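Long-range contact in protein toll (Drosophila melanogaster, PDB 4LXR), which acts as the receptor for the cleaved cytokine spaetzle C-106, switching on Toll signalling in antifungal immunity and in dorsal-ventral patterning of the embryo: residues R147-M161 against D168-L182. Numbering follows the deposited sequence. Where two conformers were deposited one is given.
With EPE (4-(2-hydroxyethyl)-1-piperazine ethanesulfonic acid), chain N.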
# COMPACT_ATOMS: atom_id res chain seq x y z
N ARG A 147 -10.87 16.93 -47.25
CA ARG A 147 -10.83 18.31 -46.77
C ARG A 147 -11.62 18.54 -45.48
O ARG A 147 -11.71 19.67 -44.99
CB ARG A 147 -11.25 19.30 -47.88
CG ARG A 147 -10.25 19.39 -49.07
CD ARG A 147 -10.33 20.72 -49.84
NE ARG A 147 -9.33 20.81 -50.92
CZ ARG A 147 -8.17 21.46 -50.82
NH1 ARG A 147 -7.85 22.09 -49.69
NH2 ARG A 147 -7.31 21.47 -51.84
N ASN A 148 -12.16 17.46 -44.91
CA ASN A 148 -12.84 17.52 -43.62
C ASN A 148 -12.06 16.92 -42.46
O ASN A 148 -12.45 17.06 -41.30
CB ASN A 148 -14.18 16.80 -43.71
CG ASN A 148 -15.33 17.73 -43.52
OD1 ASN A 148 -15.63 18.56 -44.40
ND2 ASN A 148 -16.00 17.62 -42.38
N LEU A 149 -10.97 16.23 -42.78
CA LEU A 149 -10.18 15.60 -41.75
C LEU A 149 -9.60 16.61 -40.76
O LEU A 149 -8.93 17.56 -41.16
CB LEU A 149 -9.03 14.79 -42.35
CG LEU A 149 -9.19 13.36 -42.83
CD1 LEU A 149 -7.80 12.81 -43.15
CD2 LEU A 149 -9.92 12.46 -41.79
N SER A 150 -9.83 16.40 -39.47
CA SER A 150 -9.17 17.21 -38.47
C SER A 150 -8.10 16.40 -37.75
O SER A 150 -7.17 16.97 -37.18
CB SER A 150 -10.18 17.81 -37.49
OG SER A 150 -10.62 16.86 -36.56
N HIS A 151 -8.21 15.07 -37.80
CA HIS A 151 -7.27 14.22 -37.04
C HIS A 151 -6.84 13.03 -37.89
O HIS A 151 -7.67 12.28 -38.38
CB HIS A 151 -7.90 13.73 -35.72
CG HIS A 151 -6.93 13.06 -34.79
ND1 HIS A 151 -6.30 11.86 -35.09
CD2 HIS A 151 -6.48 13.41 -33.56
CE1 HIS A 151 -5.50 11.52 -34.09
NE2 HIS A 151 -5.60 12.44 -33.15
N LEU A 152 -5.53 12.88 -38.05
CA LEU A 152 -4.99 11.88 -38.94
C LEU A 152 -3.96 11.08 -38.18
O LEU A 152 -3.09 11.66 -37.53
CB LEU A 152 -4.29 12.55 -40.16
CG LEU A 152 -3.42 11.63 -41.04
CD1 LEU A 152 -4.32 10.58 -41.75
CD2 LEU A 152 -2.61 12.44 -42.08
N GLU A 153 -4.03 9.76 -38.29
CA GLU A 153 -3.01 8.92 -37.72
C GLU A 153 -2.61 7.87 -38.71
O GLU A 153 -3.47 7.17 -39.26
CB GLU A 153 -3.50 8.24 -36.39
CG GLU A 153 -2.45 7.25 -35.79
CD GLU A 153 -2.77 6.85 -34.31
OE1 GLU A 153 -2.20 5.86 -33.78
OE2 GLU A 153 -3.61 7.51 -33.69
N LEU A 154 -1.31 7.72 -38.93
CA LEU A 154 -0.82 6.72 -39.86
C LEU A 154 0.30 6.04 -39.18
O LEU A 154 1.22 6.67 -38.66
CB LEU A 154 -0.31 7.35 -41.19
CG LEU A 154 -1.34 8.07 -42.03
CD1 LEU A 154 -0.67 8.75 -43.24
CD2 LEU A 154 -2.37 7.08 -42.51
N ARG A 155 0.25 4.72 -39.17
CA ARG A 155 1.29 3.95 -38.56
C ARG A 155 1.59 2.76 -39.44
O ARG A 155 0.83 1.79 -39.44
CB ARG A 155 0.88 3.46 -37.17
CG ARG A 155 2.05 2.85 -36.44
CD ARG A 155 1.76 2.43 -35.06
NE ARG A 155 1.51 3.49 -34.08
CZ ARG A 155 1.66 3.26 -32.77
NH1 ARG A 155 2.08 2.07 -32.40
NH2 ARG A 155 1.41 4.19 -31.85
N ALA A 156 2.69 2.83 -40.18
CA ALA A 156 2.99 1.78 -41.14
C ALA A 156 4.47 1.67 -41.49
O ALA A 156 4.82 1.43 -42.66
CB ALA A 156 2.17 2.01 -42.40
N ASN A 157 5.34 1.82 -40.48
CA ASN A 157 6.80 1.86 -40.69
C ASN A 157 7.20 2.81 -41.83
O ASN A 157 8.06 2.48 -42.65
CB ASN A 157 7.39 0.45 -40.89
CG ASN A 157 7.43 -0.34 -39.57
OD1 ASN A 157 8.35 -0.16 -38.78
ND2 ASN A 157 6.39 -1.14 -39.30
N ILE A 158 6.56 3.98 -41.85
CA ILE A 158 6.75 4.94 -42.91
C ILE A 158 8.13 5.59 -42.86
O ILE A 158 8.47 6.27 -41.88
CB ILE A 158 5.66 5.99 -42.91
CG1 ILE A 158 4.30 5.30 -42.98
CG2 ILE A 158 5.86 6.93 -44.12
CD1 ILE A 158 3.12 6.23 -42.66
N GLU A 159 8.90 5.36 -43.91
CA GLU A 159 10.24 5.94 -44.08
C GLU A 159 10.23 7.38 -44.57
O GLU A 159 11.13 8.16 -44.24
CB GLU A 159 11.06 5.06 -45.05
CG GLU A 159 11.29 3.65 -44.48
CD GLU A 159 11.85 2.65 -45.47
OE1 GLU A 159 12.72 1.84 -45.07
OE2 GLU A 159 11.42 2.64 -46.64
N GLU A 160 9.24 7.73 -45.39
CA GLU A 160 9.16 9.09 -45.91
C GLU A 160 7.75 9.39 -46.39
O GLU A 160 7.00 8.49 -46.78
CB GLU A 160 10.18 9.29 -47.04
CG GLU A 160 9.96 8.37 -48.22
CD GLU A 160 11.26 8.02 -48.94
OE1 GLU A 160 11.75 8.87 -49.72
OE2 GLU A 160 11.78 6.91 -48.72
N MET A 161 7.37 10.67 -46.35
CA MET A 161 6.08 11.07 -46.90
C MET A 161 6.26 12.18 -47.91
O MET A 161 6.71 13.27 -47.54
CB MET A 161 5.14 11.54 -45.81
CG MET A 161 4.79 10.45 -44.81
SD MET A 161 4.17 11.14 -43.27
CE MET A 161 3.44 9.70 -42.48
N ASP A 168 -4.67 18.31 -49.58
CA ASP A 168 -6.08 18.66 -49.34
C ASP A 168 -6.48 18.68 -47.85
O ASP A 168 -7.68 18.73 -47.51
CB ASP A 168 -6.98 17.70 -50.13
CG ASP A 168 -6.75 17.81 -51.64
OD1 ASP A 168 -6.52 18.93 -52.13
OD2 ASP A 168 -6.78 16.77 -52.33
N LEU A 169 -5.49 18.69 -46.96
CA LEU A 169 -5.77 18.56 -45.52
C LEU A 169 -5.89 19.93 -44.84
O LEU A 169 -5.21 20.21 -43.86
CB LEU A 169 -4.69 17.71 -44.86
CG LEU A 169 -4.47 16.39 -45.59
CD1 LEU A 169 -3.44 15.53 -44.87
CD2 LEU A 169 -5.78 15.64 -45.78
N GLU A 170 -6.73 20.79 -45.39
CA GLU A 170 -6.82 22.17 -44.93
C GLU A 170 -7.46 22.24 -43.55
O GLU A 170 -7.29 23.23 -42.83
CB GLU A 170 -7.65 23.01 -45.92
CG GLU A 170 -9.09 22.52 -46.04
CD GLU A 170 -9.80 23.06 -47.28
OE1 GLU A 170 -9.11 23.37 -48.27
OE2 GLU A 170 -11.05 23.17 -47.27
N ASN A 171 -8.22 21.22 -43.18
CA ASN A 171 -8.82 21.24 -41.86
C ASN A 171 -8.03 20.52 -40.78
O ASN A 171 -8.44 20.53 -39.62
CB ASN A 171 -10.28 20.79 -41.90
CG ASN A 171 -11.22 21.97 -42.15
OD1 ASN A 171 -11.10 23.01 -41.50
ND2 ASN A 171 -12.12 21.82 -43.11
N LEU A 172 -6.90 19.92 -41.15
CA LEU A 172 -6.11 19.13 -40.20
C LEU A 172 -5.65 19.92 -38.96
O LEU A 172 -5.07 21.02 -39.07
CB LEU A 172 -4.92 18.44 -40.89
CG LEU A 172 -4.59 17.09 -40.24
CD1 LEU A 172 -5.79 16.16 -40.29
CD2 LEU A 172 -3.36 16.41 -40.89
N GLU A 173 -5.91 19.34 -37.79
CA GLU A 173 -5.52 19.95 -36.53
C GLU A 173 -4.54 19.10 -35.74
O GLU A 173 -3.77 19.63 -34.93
CB GLU A 173 -6.75 20.30 -35.70
CG GLU A 173 -7.68 21.30 -36.41
CD GLU A 173 -8.69 21.94 -35.46
OE1 GLU A 173 -8.31 22.31 -34.32
OE2 GLU A 173 -9.86 22.07 -35.84
N SER A 174 -4.58 17.78 -35.98
CA SER A 174 -3.68 16.85 -35.30
C SER A 174 -3.11 15.83 -36.25
O SER A 174 -3.84 15.24 -37.04
CB SER A 174 -4.40 16.10 -34.16
OG SER A 174 -5.24 17.01 -33.46
N ILE A 175 -1.80 15.62 -36.13
CA ILE A 175 -1.08 14.61 -36.88
C ILE A 175 -0.48 13.67 -35.86
O ILE A 175 0.20 14.11 -34.93
CB ILE A 175 0.08 15.21 -37.69
CG1 ILE A 175 -0.44 15.76 -39.02
CG2 ILE A 175 1.16 14.15 -37.95
CD1 ILE A 175 0.56 16.71 -39.75
N GLU A 176 -0.74 12.39 -36.04
CA GLU A 176 -0.13 11.38 -35.21
C GLU A 176 0.65 10.46 -36.14
O GLU A 176 0.08 9.56 -36.76
CB GLU A 176 -1.21 10.61 -34.41
CG GLU A 176 -0.65 9.42 -33.56
CD GLU A 176 0.49 9.85 -32.64
OE1 GLU A 176 0.23 10.10 -31.43
OE2 GLU A 176 1.64 9.97 -33.13
N PHE A 177 1.96 10.72 -36.26
CA PHE A 177 2.84 9.86 -37.07
C PHE A 177 3.83 9.14 -36.19
O PHE A 177 4.87 8.67 -36.66
CB PHE A 177 3.61 10.67 -38.13
CG PHE A 177 2.75 11.19 -39.25
CD1 PHE A 177 1.47 10.67 -39.46
CD2 PHE A 177 3.22 12.19 -40.10
CE1 PHE A 177 0.65 11.14 -40.50
CE2 PHE A 177 2.40 12.69 -41.15
CZ PHE A 177 1.12 12.15 -41.36
N GLY A 178 3.52 9.07 -34.89
CA GLY A 178 4.38 8.40 -33.95
C GLY A 178 4.61 6.95 -34.36
O GLY A 178 3.73 6.31 -34.92
N SER A 179 5.82 6.46 -34.10
CA SER A 179 6.18 5.06 -34.29
C SER A 179 6.25 4.65 -35.76
O SER A 179 5.69 3.64 -36.18
CB SER A 179 5.28 4.12 -33.49
OG SER A 179 5.97 2.92 -33.21
N ASN A 180 6.95 5.46 -36.54
CA ASN A 180 7.20 5.14 -37.92
C ASN A 180 8.69 5.09 -38.12
O ASN A 180 9.42 4.78 -37.18
CB ASN A 180 6.50 6.14 -38.85
CG ASN A 180 5.02 5.84 -39.02
OD1 ASN A 180 4.64 4.87 -39.68
ND2 ASN A 180 4.17 6.66 -38.39
N LYS A 181 9.14 5.38 -39.33
CA LYS A 181 10.58 5.36 -39.60
C LYS A 181 11.03 6.67 -40.26
O LYS A 181 11.96 6.68 -41.07
CB LYS A 181 10.94 4.15 -40.48
CG LYS A 181 10.93 2.79 -39.75
CD LYS A 181 11.22 1.65 -40.77
CE LYS A 181 11.42 0.28 -40.10
NZ LYS A 181 11.74 -0.81 -41.10
N LEU A 182 10.37 7.77 -39.90
CA LEU A 182 10.67 9.05 -40.55
C LEU A 182 12.08 9.56 -40.26
O LEU A 182 12.50 9.62 -39.11
CB LEU A 182 9.61 10.11 -40.19
CG LEU A 182 8.24 9.81 -40.80
CD1 LEU A 182 7.14 10.64 -40.17
CD2 LEU A 182 8.28 9.99 -42.33
N1 EPE N . 9.20 0.87 -35.21
C2 EPE N . 10.13 0.96 -36.36
C3 EPE N . 11.43 1.65 -35.96
N4 EPE N . 11.22 2.92 -35.26
C5 EPE N . 10.01 3.17 -34.49
C6 EPE N . 8.84 2.21 -34.71
C7 EPE N . 12.39 3.69 -34.86
C8 EPE N . 13.28 3.94 -36.07
O8 EPE N . 12.51 4.53 -37.08
C9 EPE N . 7.93 0.27 -35.68
C10 EPE N . 7.74 -1.14 -35.14
S EPE N . 6.09 -1.83 -35.51
O1S EPE N . 5.16 -0.76 -35.90
O2S EPE N . 6.21 -2.76 -36.63
O3S EPE N . 5.59 -2.52 -34.33
O HOH W 1 -13.35 21.97 -45.96
O HOH W 2 -8.42 18.40 -43.81
O HOH W 3 -7.91 16.96 -34.03
O HOH W 4 1.26 6.65 -35.43
O HOH W 5 5.05 1.61 -37.69
O HOH W 6 13.75 0.68 -42.78
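Asn180 of one leucine-rich repeat grips the backbone of the preceding one: its OD1 accepts from Ala156 N at 2.9 Å and from Ile158 N at 3.0 Å, while its ND2 donates to Leu154 O at 3.0 Å. This is the asparagine ladder of the LRR solenoid. ND2 gives its other N-H to Phe177 O at 2.7 Å, and both acceptors lie within 6° of the amide plane; with OD1 held twice as well, four bonds resist rotation of the amide. Replacing this amide with an alanine is likely to leave Ala156 N and Ile158 N without their shared acceptor and free the loop after the strand to shift. The ladder continues as Asn204 ND2 bonds to Phe177 O. Upstream, strands 151-155 and 174-176 run parallel, 10° apart, with Leu152 N donating to Ser174 O and Glu176 N to Leu152 O. On the Glu153 and Glu176 side, spaetzle C-106 binds: Arg7 of one spaetzle chain pairs with Glu153, and Tyr64 of another bonds to Glu176. Inside the coil, Leu152 CD2 reaches the edge of the Phe177 ring, 3.8 Å from CZ. Extended beyond CG (chi2 161°), Met161 carries its CE over one face of that ring, 3.3 Å from the centroid, while Ile175 CG2 covers the opposite face.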